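Local coordinates for protein dihydroxyacetone kinase (Citrobacter freundii, PDB 1UN8) that catalyses the ATP-dependent phosphorylation of dihydroxyacetone to dihydroxyacetone phosphate, using magnesium or calcium as divalent metal cofactor, at residues A[36-41]-A[87-92]; A[154-159]-A[292-297]; A[164-169]-A[173-178]; A[406-411]-A[417-422]. One frame throughout, in Å; residues are numbered along the deposited sequence.

Contact 1: residues A[36-41]-A[87-92]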
loop_
_atom_site.group_PDB
_atom_site.type_symbol
_atom_site.label_atom_id
_atom_site.label_comp_id
_atom_site.label_asym_id
_atom_site.label_seq_id
_atom_site.Cartn_x
_atom_site.Cartn_y
_atom_site.Cartn_z
ATOM N N PRO A 36 19.177 -23.526 -2.225
ATOM C CA PRO A 36 18.910 -22.085 -2.133
ATOM C C PRO A 36 18.181 -21.514 -3.350
ATOM O O PRO A 36 17.466 -20.519 -3.240
ATOM C CB PRO A 36 20.304 -21.488 -1.975
ATOM C CG PRO A 36 21.037 -22.560 -1.226
ATOM C CD PRO A 36 20.595 -23.816 -1.938
ATOM N N ALA A 37 18.368 -22.145 -4.504
ATOM C CA ALA A 37 17.738 -21.684 -5.734
ATOM C C ALA A 37 16.269 -22.085 -5.850
ATOM O O ALA A 37 15.600 -21.724 -6.811
ATOM C CB ALA A 37 18.515 -22.191 -6.929
ATOM N N ILE A 38 15.768 -22.846 -4.885
ATOM C CA ILE A 38 14.367 -23.239 -4.894
ATOM C C ILE A 38 13.729 -22.515 -3.726
ATOM O O ILE A 38 14.183 -22.643 -2.588
ATOM C CB ILE A 38 14.193 -24.778 -4.735
ATOM C CG1 ILE A 38 14.483 -25.459 -6.074
ATOM C CG2 ILE A 38 12.784 -25.129 -4.284
ATOM C CD1 ILE A 38 15.650 -26.455 -6.032
ATOM N N ARG A 39 12.680 -21.750 -4.008
ATOM C CA ARG A 39 12.008 -20.982 -2.968
ATOM C C ARG A 39 10.535 -21.343 -2.855
ATOM O O ARG A 39 9.674 -20.728 -3.482
ATOM C CB ARG A 39 12.207 -19.484 -3.246
ATOM C CG ARG A 39 13.517 -18.954 -2.655
ATOM C CD ARG A 39 14.046 -17.721 -3.359
ATOM N NE ARG A 39 14.273 -18.017 -4.768
ATOM C CZ ARG A 39 15.263 -17.516 -5.497
ATOM N NH1 ARG A 39 16.147 -16.681 -4.965
ATOM N NH2 ARG A 39 15.364 -17.857 -6.773
ATOM N N ILE A 40 10.262 -22.348 -2.029
ATOM C CA ILE A 40 8.912 -22.836 -1.817
ATOM C C ILE A 40 8.395 -22.607 -0.406
ATOM O O ILE A 40 9.083 -22.882 0.578
ATOM C CB ILE A 40 8.831 -24.343 -2.086
ATOM C CG1 ILE A 40 9.464 -24.659 -3.443
ATOM C CG2 ILE A 40 7.382 -24.794 -2.004
ATOM C CD1 ILE A 40 8.978 -25.981 -4.063
ATOM N N VAL A 41 7.175 -22.098 -0.315
ATOM C CA VAL A 41 6.552 -21.871 0.973
ATOM C C VAL A 41 5.384 -22.814 0.982
ATOM O O VAL A 41 4.660 -22.921 -0.004
ATOM C CB VAL A 41 6.016 -20.452 1.137
ATOM C CG1 VAL A 41 5.176 -20.362 2.415
ATOM C CG2 VAL A 41 7.173 -19.478 1.206
ATOM N N SER A 87 12.028 -22.212 -11.348
ATOM C CA SER A 87 12.634 -23.251 -12.184
ATOM C C SER A 87 11.742 -24.494 -12.230
ATOM O O SER A 87 10.897 -24.686 -11.356
ATOM C CB SER A 87 13.994 -23.648 -11.623
ATOM O OG SER A 87 13.833 -24.368 -10.413
ATOM N N VAL A 88 11.929 -25.332 -13.250
ATOM C CA VAL A 88 11.147 -26.559 -13.376
ATOM C C VAL A 88 11.369 -27.407 -12.116
ATOM O O VAL A 88 10.432 -27.943 -11.520
ATOM C CB VAL A 88 11.586 -27.364 -14.619
ATOM C CG1 VAL A 88 10.771 -28.644 -14.736
ATOM C CG2 VAL A 88 11.410 -26.520 -15.860
ATOM N N ASP A 89 12.630 -27.496 -11.720
ATOM C CA ASP A 89 13.042 -28.238 -10.541
ATOM C C ASP A 89 12.225 -27.795 -9.328
ATOM O O ASP A 89 11.685 -28.615 -8.569
ATOM C CB ASP A 89 14.516 -27.960 -10.281
ATOM C CG ASP A 89 15.270 -29.183 -9.837
ATOM O OD1 ASP A 89 14.865 -29.808 -8.822
ATOM O OD2 ASP A 89 16.274 -29.517 -10.513
ATOM N N ALA A 90 12.141 -26.484 -9.149
ATOM C CA ALA A 90 11.408 -25.937 -8.031
ATOM C C ALA A 90 9.957 -26.390 -8.018
ATOM O O ALA A 90 9.462 -26.864 -6.993
ATOM C CB ALA A 90 11.487 -24.415 -8.059
ATOM N N VAL A 91 9.272 -26.253 -9.151
ATOM C CA VAL A 91 7.870 -26.622 -9.213
ATOM C C VAL A 91 7.678 -28.091 -8.880
ATOM O O VAL A 91 6.781 -28.452 -8.114
ATOM C CB VAL A 91 7.255 -26.322 -10.607
ATOM C CG1 VAL A 91 5.777 -26.737 -10.634
ATOM C CG2 VAL A 91 7.376 -24.841 -10.921
ATOM N N LEU A 92 8.528 -28.939 -9.445
ATOM C CA LEU A 92 8.422 -30.370 -9.190
ATOM C C LEU A 92 8.543 -30.628 -7.690
ATOM O O LEU A 92 7.692 -31.296 -7.089
ATOM C CB LEU A 92 9.523 -31.125 -9.940
ATOM C CG LEU A 92 9.464 -32.653 -9.839
ATOM C CD1 LEU A 92 8.065 -33.139 -10.210
ATOM C CD2 LEU A 92 10.521 -33.274 -10.755
HETATM O O HOH W 1 13.021 -21.485 -8.300
#

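Contact 2: residues A[154-159]-A[292-297]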
loop_
_atom_site.group_PDB
_atom_site.type_symbol
_atom_site.label_atom_id
_atom_site.label_comp_id
_atom_site.label_asym_id
_atom_site.label_seq_id
_atom_site.Cartn_x
_atom_site.Cartn_y
_atom_site.Cartn_z
ATOM N N GLY A 154 -7.366 -11.245 -10.796
ATOM C CA GLY A 154 -8.433 -12.224 -10.716
ATOM C C GLY A 154 -7.972 -13.623 -10.351
ATOM O O GLY A 154 -8.733 -14.417 -9.808
ATOM N N THR A 155 -6.719 -13.929 -10.654
ATOM C CA THR A 155 -6.181 -15.241 -10.360
ATOM C C THR A 155 -6.507 -15.695 -8.938
ATOM O O THR A 155 -6.885 -16.839 -8.727
ATOM C CB THR A 155 -4.641 -15.276 -10.537
ATOM O OG1 THR A 155 -4.295 -14.959 -11.897
ATOM C CG2 THR A 155 -4.097 -16.655 -10.172
ATOM N N ILE A 156 -6.374 -14.808 -7.963
ATOM C CA ILE A 156 -6.643 -15.216 -6.597
ATOM C C ILE A 156 -8.103 -15.581 -6.379
ATOM O O ILE A 156 -8.422 -16.354 -5.479
ATOM C CB ILE A 156 -6.221 -14.139 -5.569
ATOM C CG1 ILE A 156 -7.023 -12.861 -5.795
ATOM C CG2 ILE A 156 -4.706 -13.921 -5.632
ATOM C CD1 ILE A 156 -7.454 -12.189 -4.487
ATOM N N LEU A 157 -9.006 -15.027 -7.178
ATOM C CA LEU A 157 -10.401 -15.393 -7.010
ATOM C C LEU A 157 -10.512 -16.849 -7.432
ATOM O O LEU A 157 -11.376 -17.585 -6.951
ATOM C CB LEU A 157 -11.311 -14.523 -7.867
ATOM C CG LEU A 157 -11.349 -13.045 -7.483
ATOM C CD1 LEU A 157 -12.380 -12.348 -8.363
ATOM C CD2 LEU A 157 -11.684 -12.880 -6.006
ATOM N N VAL A 158 -9.619 -17.267 -8.327
ATOM C CA VAL A 158 -9.611 -18.643 -8.790
ATOM C C VAL A 158 -9.070 -19.520 -7.661
ATOM O O VAL A 158 -9.572 -20.620 -7.424
ATOM C CB VAL A 158 -8.748 -18.805 -10.062
ATOM C CG1 VAL A 158 -8.631 -20.270 -10.436
ATOM C CG2 VAL A 158 -9.386 -18.039 -11.212
ATOM N N HIS A 159 -8.056 -19.030 -6.952
ATOM C CA HIS A 159 -7.496 -19.794 -5.839
ATOM C C HIS A 159 -8.613 -20.056 -4.827
ATOM O O HIS A 159 -8.758 -21.156 -4.314
ATOM C CB HIS A 159 -6.378 -19.016 -5.126
ATOM C CG HIS A 159 -5.101 -18.911 -5.901
ATOM N ND1 HIS A 159 -4.853 -19.652 -7.036
ATOM C CD2 HIS A 159 -3.970 -18.204 -5.658
ATOM C CE1 HIS A 159 -3.622 -19.410 -7.457
ATOM N NE2 HIS A 159 -3.065 -18.537 -6.636
ATOM N N ALA A 292 -7.526 -3.034 -1.511
ATOM C CA ALA A 292 -6.405 -3.620 -0.796
ATOM C C ALA A 292 -5.317 -4.026 -1.790
ATOM O O ALA A 292 -5.583 -4.202 -2.983
ATOM C CB ALA A 292 -6.867 -4.842 -0.006
ATOM N N SER A 293 -4.093 -4.165 -1.293
ATOM C CA SER A 293 -2.984 -4.592 -2.127
ATOM C C SER A 293 -3.020 -6.108 -2.084
ATOM O O SER A 293 -2.568 -6.702 -1.116
ATOM C CB SER A 293 -1.660 -4.071 -1.566
ATOM O OG SER A 293 -1.626 -2.649 -1.573
ATOM N N LEU A 294 -3.571 -6.729 -3.126
ATOM C CA LEU A 294 -3.709 -8.186 -3.184
ATOM C C LEU A 294 -2.772 -8.873 -4.177
ATOM O O LEU A 294 -2.120 -9.864 -3.836
ATOM C CB LEU A 294 -5.163 -8.524 -3.490
ATOM C CG LEU A 294 -6.104 -7.959 -2.423
ATOM C CD1 LEU A 294 -7.546 -8.128 -2.842
ATOM C CD2 LEU A 294 -5.831 -8.665 -1.108
ATOM N N VAL A 295 -2.718 -8.368 -5.403
ATOM C CA VAL A 295 -1.826 -8.913 -6.424
ATOM C C VAL A 295 -1.146 -7.654 -6.961
ATOM O O VAL A 295 -1.732 -6.902 -7.754
ATOM C CB VAL A 295 -2.608 -9.621 -7.558
ATOM C CG1 VAL A 295 -1.650 -10.097 -8.626
ATOM C CG2 VAL A 295 -3.386 -10.809 -7.005
ATOM N N THR A 296 0.083 -7.419 -6.512
ATOM C CA THR A 296 0.804 -6.216 -6.890
ATOM C C THR A 296 1.830 -6.345 -7.981
ATOM O O THR A 296 2.061 -7.420 -8.514
ATOM C CB THR A 296 1.528 -5.608 -5.684
ATOM O OG1 THR A 296 2.529 -6.525 -5.230
ATOM C CG2 THR A 296 0.542 -5.306 -4.558
ATOM N N ALA A 297 2.437 -5.205 -8.298
ATOM C CA ALA A 297 3.493 -5.074 -9.304
ATOM C C ALA A 297 4.491 -4.165 -8.587
ATOM O O ALA A 297 4.727 -3.019 -8.981
ATOM C CB ALA A 297 2.946 -4.393 -10.563
#

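Contact 3: residues A[164-169]-A[173-178]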
loop_
_atom_site.group_PDB
_atom_site.type_symbol
_atom_site.label_atom_id
_atom_site.label_comp_id
_atom_site.label_asym_id
_atom_site.label_seq_id
_atom_site.Cartn_x
_atom_site.Cartn_y
_atom_site.Cartn_z
ATOM N N TYR A 164 -11.867 -23.891 -1.934
ATOM C CA TYR A 164 -13.124 -24.295 -1.325
ATOM C C TYR A 164 -13.351 -25.792 -1.519
ATOM O O TYR A 164 -13.500 -26.538 -0.552
ATOM C CB TYR A 164 -14.283 -23.530 -1.955
ATOM C CG TYR A 164 -15.630 -23.924 -1.406
ATOM C CD1 TYR A 164 -16.110 -23.363 -0.223
ATOM C CD2 TYR A 164 -16.411 -24.889 -2.045
ATOM C CE1 TYR A 164 -17.340 -23.758 0.315
ATOM C CE2 TYR A 164 -17.640 -25.293 -1.516
ATOM C CZ TYR A 164 -18.099 -24.724 -0.335
ATOM O OH TYR A 164 -19.307 -25.126 0.205
ATOM N N PHE A 165 -13.368 -26.224 -2.773
ATOM C CA PHE A 165 -13.593 -27.620 -3.096
ATOM C C PHE A 165 -12.487 -28.557 -2.627
ATOM O O PHE A 165 -12.772 -29.628 -2.098
ATOM C CB PHE A 165 -13.827 -27.762 -4.602
ATOM C CG PHE A 165 -15.111 -27.125 -5.068
ATOM C CD1 PHE A 165 -16.335 -27.749 -4.842
ATOM C CD2 PHE A 165 -15.106 -25.871 -5.672
ATOM C CE1 PHE A 165 -17.541 -27.130 -5.208
ATOM C CE2 PHE A 165 -16.302 -25.241 -6.040
ATOM C CZ PHE A 165 -17.523 -25.874 -5.806
ATOM N N ALA A 166 -11.230 -28.162 -2.800
ATOM C CA ALA A 166 -10.117 -29.009 -2.381
ATOM C C ALA A 166 -10.138 -29.325 -0.884
ATOM O O ALA A 166 -9.900 -30.470 -0.492
ATOM C CB ALA A 166 -8.789 -28.362 -2.756
ATOM N N GLU A 167 -10.414 -28.319 -0.055
ATOM C CA GLU A 167 -10.454 -28.517 1.395
ATOM C C GLU A 167 -11.567 -29.461 1.806
ATOM O O GLU A 167 -11.430 -30.214 2.767
ATOM C CB GLU A 167 -10.639 -27.180 2.126
ATOM C CG GLU A 167 -9.362 -26.367 2.244
ATOM C CD GLU A 167 -8.412 -26.908 3.299
ATOM O OE1 GLU A 167 -7.200 -26.586 3.237
ATOM O OE2 GLU A 167 -8.885 -27.640 4.198
ATOM N N ARG A 168 -12.663 -29.417 1.059
ATOM C CA ARG A 168 -13.821 -30.244 1.337
ATOM C C ARG A 168 -13.763 -31.623 0.692
ATOM O O ARG A 168 -14.788 -32.232 0.413
ATOM C CB ARG A 168 -15.081 -29.487 0.925
ATOM C CG ARG A 168 -15.257 -28.245 1.771
ATOM C CD ARG A 168 -16.394 -27.342 1.344
ATOM N NE ARG A 168 -16.568 -26.275 2.327
ATOM C CZ ARG A 168 -15.647 -25.355 2.613
ATOM N NH1 ARG A 168 -14.475 -25.354 1.982
ATOM N NH2 ARG A 168 -15.888 -24.448 3.555
ATOM N N GLY A 169 -12.544 -32.099 0.458
ATOM C CA GLY A 169 -12.335 -33.416 -0.105
ATOM C C GLY A 169 -12.824 -33.768 -1.497
ATOM O O GLY A 169 -12.787 -34.949 -1.864
ATOM N N ALA A 173 -10.599 -33.834 -10.409
ATOM C CA ALA A 173 -11.440 -33.499 -11.546
ATOM C C ALA A 173 -12.437 -32.406 -11.202
ATOM O O ALA A 173 -12.692 -31.512 -12.007
ATOM C CB ALA A 173 -12.175 -34.744 -12.032
ATOM N N THR A 174 -13.008 -32.488 -10.006
ATOM C CA THR A 174 -13.995 -31.506 -9.564
ATOM C C THR A 174 -13.333 -30.163 -9.260
ATOM O O THR A 174 -13.860 -29.102 -9.600
ATOM C CB THR A 174 -14.744 -32.019 -8.319
ATOM O OG1 THR A 174 -15.381 -33.260 -8.647
ATOM C CG2 THR A 174 -15.811 -31.015 -7.866
ATOM N N VAL A 175 -12.177 -30.218 -8.615
ATOM C CA VAL A 175 -11.443 -29.011 -8.292
ATOM C C VAL A 175 -11.193 -28.266 -9.604
ATOM O O VAL A 175 -11.555 -27.097 -9.751
ATOM C CB VAL A 175 -10.100 -29.351 -7.616
ATOM C CG1 VAL A 175 -9.343 -28.074 -7.288
ATOM C CG2 VAL A 175 -10.347 -30.161 -6.349
ATOM N N LEU A 176 -10.588 -28.961 -10.560
ATOM C CA LEU A 176 -10.286 -28.383 -11.860
ATOM C C LEU A 176 -11.533 -27.820 -12.525
ATOM O O LEU A 176 -11.540 -26.686 -12.990
ATOM C CB LEU A 176 -9.648 -29.443 -12.761
ATOM C CG LEU A 176 -9.455 -29.135 -14.250
ATOM C CD1 LEU A 176 -8.541 -27.939 -14.422
ATOM C CD2 LEU A 176 -8.853 -30.359 -14.941
ATOM N N ARG A 177 -12.592 -28.616 -12.562
ATOM C CA ARG A 177 -13.840 -28.207 -13.189
ATOM C C ARG A 177 -14.307 -26.863 -12.650
ATOM O O ARG A 177 -14.536 -25.924 -13.405
ATOM C CB ARG A 177 -14.930 -29.257 -12.939
ATOM C CG ARG A 177 -16.156 -29.120 -13.842
ATOM C CD ARG A 177 -17.428 -29.747 -13.236
ATOM N NE ARG A 177 -18.219 -28.790 -12.446
ATOM C CZ ARG A 177 -18.771 -27.666 -12.926
ATOM N NH1 ARG A 177 -18.630 -27.334 -14.208
ATOM N NH2 ARG A 177 -19.473 -26.865 -12.125
ATOM N N GLU A 178 -14.455 -26.794 -11.335
ATOM C CA GLU A 178 -14.914 -25.585 -10.664
ATOM C C GLU A 178 -13.943 -24.418 -10.832
ATOM O O GLU A 178 -14.358 -23.277 -11.048
ATOM C CB GLU A 178 -15.121 -25.873 -9.171
ATOM C CG GLU A 178 -16.256 -26.849 -8.854
ATOM C CD GLU A 178 -17.615 -26.330 -9.287
ATOM O OE1 GLU A 178 -17.835 -25.098 -9.252
ATOM O OE2 GLU A 178 -18.474 -27.158 -9.649
#

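Contact 4: residues A[406-411]-A[417-422]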
loop_
_atom_site.group_PDB
_atom_site.type_symbol
_atom_site.label_atom_id
_atom_site.label_comp_id
_atom_site.label_asym_id
_atom_site.label_seq_id
_atom_site.Cartn_x
_atom_site.Cartn_y
_atom_site.Cartn_z
ATOM N N GLN A 406 -22.000 51.337 20.250
ATOM C CA GLN A 406 -22.646 50.991 21.519
ATOM C C GLN A 406 -23.144 49.551 21.521
ATOM O O GLN A 406 -24.199 49.252 22.072
ATOM C CB GLN A 406 -23.822 51.925 21.811
ATOM C CG GLN A 406 -23.436 53.375 22.029
ATOM C CD GLN A 406 -23.236 54.123 20.727
ATOM O OE1 GLN A 406 -24.192 54.360 19.983
ATOM N NE2 GLN A 406 -21.987 54.494 20.437
ATOM N N GLN A 407 -22.365 48.660 20.918
ATOM C CA GLN A 407 -22.743 47.251 20.819
ATOM C C GLN A 407 -22.072 46.300 21.810
ATOM O O GLN A 407 -22.374 45.106 21.819
ATOM C CB GLN A 407 -22.473 46.754 19.393
ATOM C CG GLN A 407 -23.406 47.335 18.350
ATOM C CD GLN A 407 -24.849 46.938 18.602
ATOM O OE1 GLN A 407 -25.204 45.758 18.516
ATOM N NE2 GLN A 407 -25.687 47.921 18.931
ATOM N N LEU A 408 -21.181 46.819 22.647
ATOM C CA LEU A 408 -20.467 45.972 23.603
ATOM C C LEU A 408 -21.120 45.841 24.972
ATOM O O LEU A 408 -21.660 46.803 25.511
ATOM C CB LEU A 408 -19.039 46.489 23.795
ATOM C CG LEU A 408 -18.120 46.548 22.578
ATOM C CD1 LEU A 408 -16.760 47.071 23.008
ATOM C CD2 LEU A 408 -18.003 45.166 21.959
ATOM N N PRO A 409 -21.075 44.636 25.555
ATOM C CA PRO A 409 -21.653 44.375 26.876
ATOM C C PRO A 409 -20.661 44.873 27.923
ATOM O O PRO A 409 -20.274 44.137 28.836
ATOM C CB PRO A 409 -21.784 42.860 26.891
ATOM C CG PRO A 409 -20.558 42.433 26.132
ATOM C CD PRO A 409 -20.550 43.395 24.955
ATOM N N LEU A 410 -20.246 46.126 27.762
ATOM C CA LEU A 410 -19.271 46.769 28.636
ATOM C C LEU A 410 -19.445 46.563 30.139
ATOM O O LEU A 410 -18.474 46.631 30.891
ATOM C CB LEU A 410 -19.246 48.273 28.355
ATOM C CG LEU A 410 -18.861 48.729 26.948
ATOM C CD1 LEU A 410 -19.109 50.230 26.799
ATOM C CD2 LEU A 410 -17.401 48.392 26.689
ATOM N N ASN A 411 -20.671 46.319 30.589
ATOM C CA ASN A 411 -20.896 46.165 32.019
ATOM C C ASN A 411 -20.683 44.761 32.573
ATOM O O ASN A 411 -20.883 44.517 33.766
ATOM C CB ASN A 411 -22.293 46.662 32.381
ATOM C CG ASN A 411 -22.348 47.233 33.780
ATOM O OD1 ASN A 411 -21.567 48.124 34.128
ATOM N ND2 ASN A 411 -23.265 46.723 34.594
ATOM N N PHE A 417 -15.404 39.601 27.341
ATOM C CA PHE A 417 -14.253 38.826 26.894
ATOM C C PHE A 417 -14.723 37.730 25.947
ATOM O O PHE A 417 -14.173 37.554 24.855
ATOM C CB PHE A 417 -13.504 38.210 28.090
ATOM C CG PHE A 417 -12.584 39.177 28.805
ATOM C CD1 PHE A 417 -11.694 38.719 29.773
ATOM C CD2 PHE A 417 -12.603 40.540 28.511
ATOM C CE1 PHE A 417 -10.844 39.599 30.434
ATOM C CE2 PHE A 417 -11.756 41.424 29.166
ATOM C CZ PHE A 417 -10.873 40.952 30.130
ATOM N N ALA A 418 -15.754 37.005 26.366
ATOM C CA ALA A 418 -16.309 35.931 25.555
ATOM C C ALA A 418 -16.694 36.459 24.170
ATOM O O ALA A 418 -16.543 35.762 23.170
ATOM C CB ALA A 418 -17.529 35.331 26.247
ATOM N N LEU A 419 -17.184 37.692 24.114
ATOM C CA LEU A 419 -17.579 38.273 22.838
ATOM C C LEU A 419 -16.370 38.595 21.964
ATOM O O LEU A 419 -16.388 38.359 20.754
ATOM C CB LEU A 419 -18.404 39.538 23.059
ATOM C CG LEU A 419 -18.786 40.216 21.743
ATOM C CD1 LEU A 419 -19.604 39.249 20.891
ATOM C CD2 LEU A 419 -19.565 41.488 22.033
ATOM N N ILE A 420 -15.331 39.149 22.582
ATOM C CA ILE A 420 -14.106 39.479 21.861
ATOM C C ILE A 420 -13.502 38.166 21.371
ATOM O O ILE A 420 -13.109 38.045 20.206
ATOM C CB ILE A 420 -13.086 40.204 22.783
ATOM C CG1 ILE A 420 -13.632 41.577 23.177
ATOM C CG2 ILE A 420 -11.737 40.358 22.084
ATOM C CD1 ILE A 420 -12.826 42.263 24.256
ATOM N N GLY A 421 -13.443 37.186 22.271
ATOM C CA GLY A 421 -12.884 35.895 21.926
ATOM C C GLY A 421 -13.554 35.301 20.705
ATOM O O GLY A 421 -12.917 34.646 19.876
ATOM N N GLU A 422 -14.850 35.545 20.588
ATOM C CA GLU A 422 -15.606 35.027 19.467
ATOM C C GLU A 422 -15.352 35.809 18.188
ATOM O O GLU A 422 -15.259 35.234 17.112
ATOM C CB GLU A 422 -17.097 35.069 19.788
ATOM C CG GLU A 422 -17.980 34.409 18.740
ATOM C CD GLU A 422 -19.448 34.784 18.895
ATOM O OE1 GLU A 422 -19.819 35.931 18.545
ATOM O OE2 GLU A 422 -20.227 33.929 19.375
#

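Contact 1: residues A[36-41]-A[87-92]
Between Ala37 and Ile40 the chain passes the first turn of helix 88-98, meeting Ser87 through a water and Ala90 through two isoleucines. Ala37 O accepts a hydrogen bond of 3.0 Å from that water, which in turn accepts from Ser87 N at 3.3 Å, so a single solvent molecule joins the two loops. Ser87 is also the N-cap of the helix: its OG takes the N-H of Ala90 (3.0 Å, 157°) and so fixes the turn on which the isoleucines rest. Ile38 comes next and lays CG1 against Ala90, 3.7 Å from both CA and CB, while its CG2 lies 4.1 Å from Ala90 CB. With chi1 at -78° one branch stands beside the backbone N and the other beside the carbonyl carbon, and both therefore straddle the small methyl. The CA atoms of Ile38 and Ala90 are 5.1 Å apart. In the fold, this is part of a helix layer packed on a mixed sheet: helix 88-98 belongs to the beta-alpha-beta crossover from strand 76-80 to strand 104-109, with strand 52-59 lying between them. Arg39 bonds through its backbone to Cys79 of strand 76-80 and packs its side chain on Val13 of helix 12-22. Ile40, bonded through its backbone to Leu32, points back to helix 88-98; its CD1 is modelled 3.1 Å from Ala90 O, short enough to be doubtful in detail, and the side chain continues onto Thr93 and Ala94. Val41 faces the opposite layer, packing on Ile17 of helix 12-22.

Contact 2: residues A[154-159]-A[292-297]
Ile156 and Val295 meet methyl to methyl, the two side chains sliding past each other in opposite directions. From CA of Ile156 the bond to CB heads toward the loop 292-297, and at CB the chain forks. CG2, set beside the backbone N, makes the nearer touch: it lies 3.6 Å from Val295 CG2, close for two methyls. The other branch starts in the crowded position, with CG1 between the backbone N and the carbonyl carbon (chi1 62°), an unusual choice for a beta-branched residue in a helix. It carries the tip toward Leu294, where Ile156 CD1 stands 4.4 Å from Leu294 CD1, a looser touch than the one made by CG2. One isoleucine thus spans two successive loop residues, a branch for each. Val295 answers with its CG2 because chi1 of 177° turns that methyl to the side of its own backbone N. The buried surface, 127 Å² in all, comes mostly from Ile156 and Val295, which fits a contact made by a few methyl groups without polar help. Beyond the two segments, Met257 of strand 254-260 touches both Ile156 and Leu294, and Phe68 and Trp327 add to the apolar surround of Ile156. Asn259 fixes the loop by bonding Leu294 N and Val295 O, and Thr296 O accepts from ND1 of His61. His61 binds the substrate, and its side chain is about 4 Å from that of Val295; the packing is consistent with a second-shell place in the dihydroxyacetone site of the DhaK domain.

Contact 3: residues A[164-169]-A[173-178]
The ring of Phe165 is covered on both faces: Glu178 CG lies 3.2 Å above one, displaced toward the rim, and Tyr164 CD2 lies 3.8 Å above the other, over the centre. The glutamate side is a CH-pi contact, with CG 3.4 Å from the ring centroid and 20° off the ring normal. Thr174 CG2 approaches obliquely, and Tyr170 meets the ring edge-to-face. Tyr164 in its turn carries Arg168 CD on one face, and its CE1 sits over the centre of the Arg168 guanidinium, whose NH1 gives a 3.0 Å bond to Tyr164 O. Glu178 reaches its place through a bent chain: CG stands beside the backbone N (chi1 -66°) and a second bend at chi2 folds the side chain back, so that CB, CG and the carboxylate all come to one side of the ring, the side chains crossing at about a right angle. The carboxylate plane is tilted 34° from that of the phenyl, and OE1 is 3.5 Å from Phe165 CZ. OE2 forms a salt bridge with Arg177 NH2 at 2.7 Å, met from above the carboxylate plane, which probably helps a charge to remain next to an aromatic ring. Nearer the turn, Val175 CG2 packs on Ala166, 4.1 Å from its CA. A Schellman motif with Gly169 at the C-prime position ends helix 155-167 here, and the chain doubles back into helix 172-184 as an alpha-alpha hairpin. Helix 314-319 touches Tyr164 through Lys316 and Ala317, while Arg43 of strand 40-43 forms a salt bridge with Glu167, connecting the hairpin to the strand.

Contact 4: residues A[406-411]-A[417-422]
Leu419 holds CG opposite its backbone N (chi1 177°), extending from helix 413-427 toward the loop, and chi2 of 60° then turns CD2 to the loop, where it touches both Pro409 and Leu408. Leu408 adopts the other common leucine shape, with CG beside the backbone N (chi1 -60°), which brings its own CD2 round to the same methyl although the root of the side chain does not aim there. The distances show a single methyl shared by two partners: Leu419 CD2 is 3.6 Å from Pro409 CD and 4.0 Å from Leu408 CD2. The two leucines cross at about a right angle. The loop pair is set by its backbone: Pro409 is the centre of an inverse gamma turn, closed by a 2.7 Å bond from Leu410 N to Leu408 O, and just upstream a Schellman motif with Gln406 at C-prime ends helix 388-404. The loop therefore leaves one helix of the barrel and lays its apolar residues against the side of the next. Phe350 touches both Pro409 and Leu419, extending the apolar patch. From another side of the same turn, Phe417 and Ile420 touch the bound phospholipid, while the side chain of Leu408 stays about 7 Å from it. Within the eight-helix barrel, Leu408 also rests on Leu402 and Leu403 of helix 388-404 and on Val362 of helix 356-371, and helix 430-448 packs against Phe417 and Ile420.

From the N terminus, contact 1 is the first to close, joining strand 40-43 and the residues before it to helix 88-98 round a loop that includes strands 52-59 and 76-80. The next loop opens at helix 155-167: contact 2 ties its first turn to residues 292-297, spanning 132 residues. Contact 3 is enclosed by that span and uses the far end of the same helix, where the chain turns back into helix 172-184. These three lie in the DhaK range, their centres 20 to 25 Å apart. Contact 4 follows in series, a short helix-loop closure in the DhaL barrel on the other side of the chain's centre, its centre 63 to 79 Å from the others. None of the loops cross.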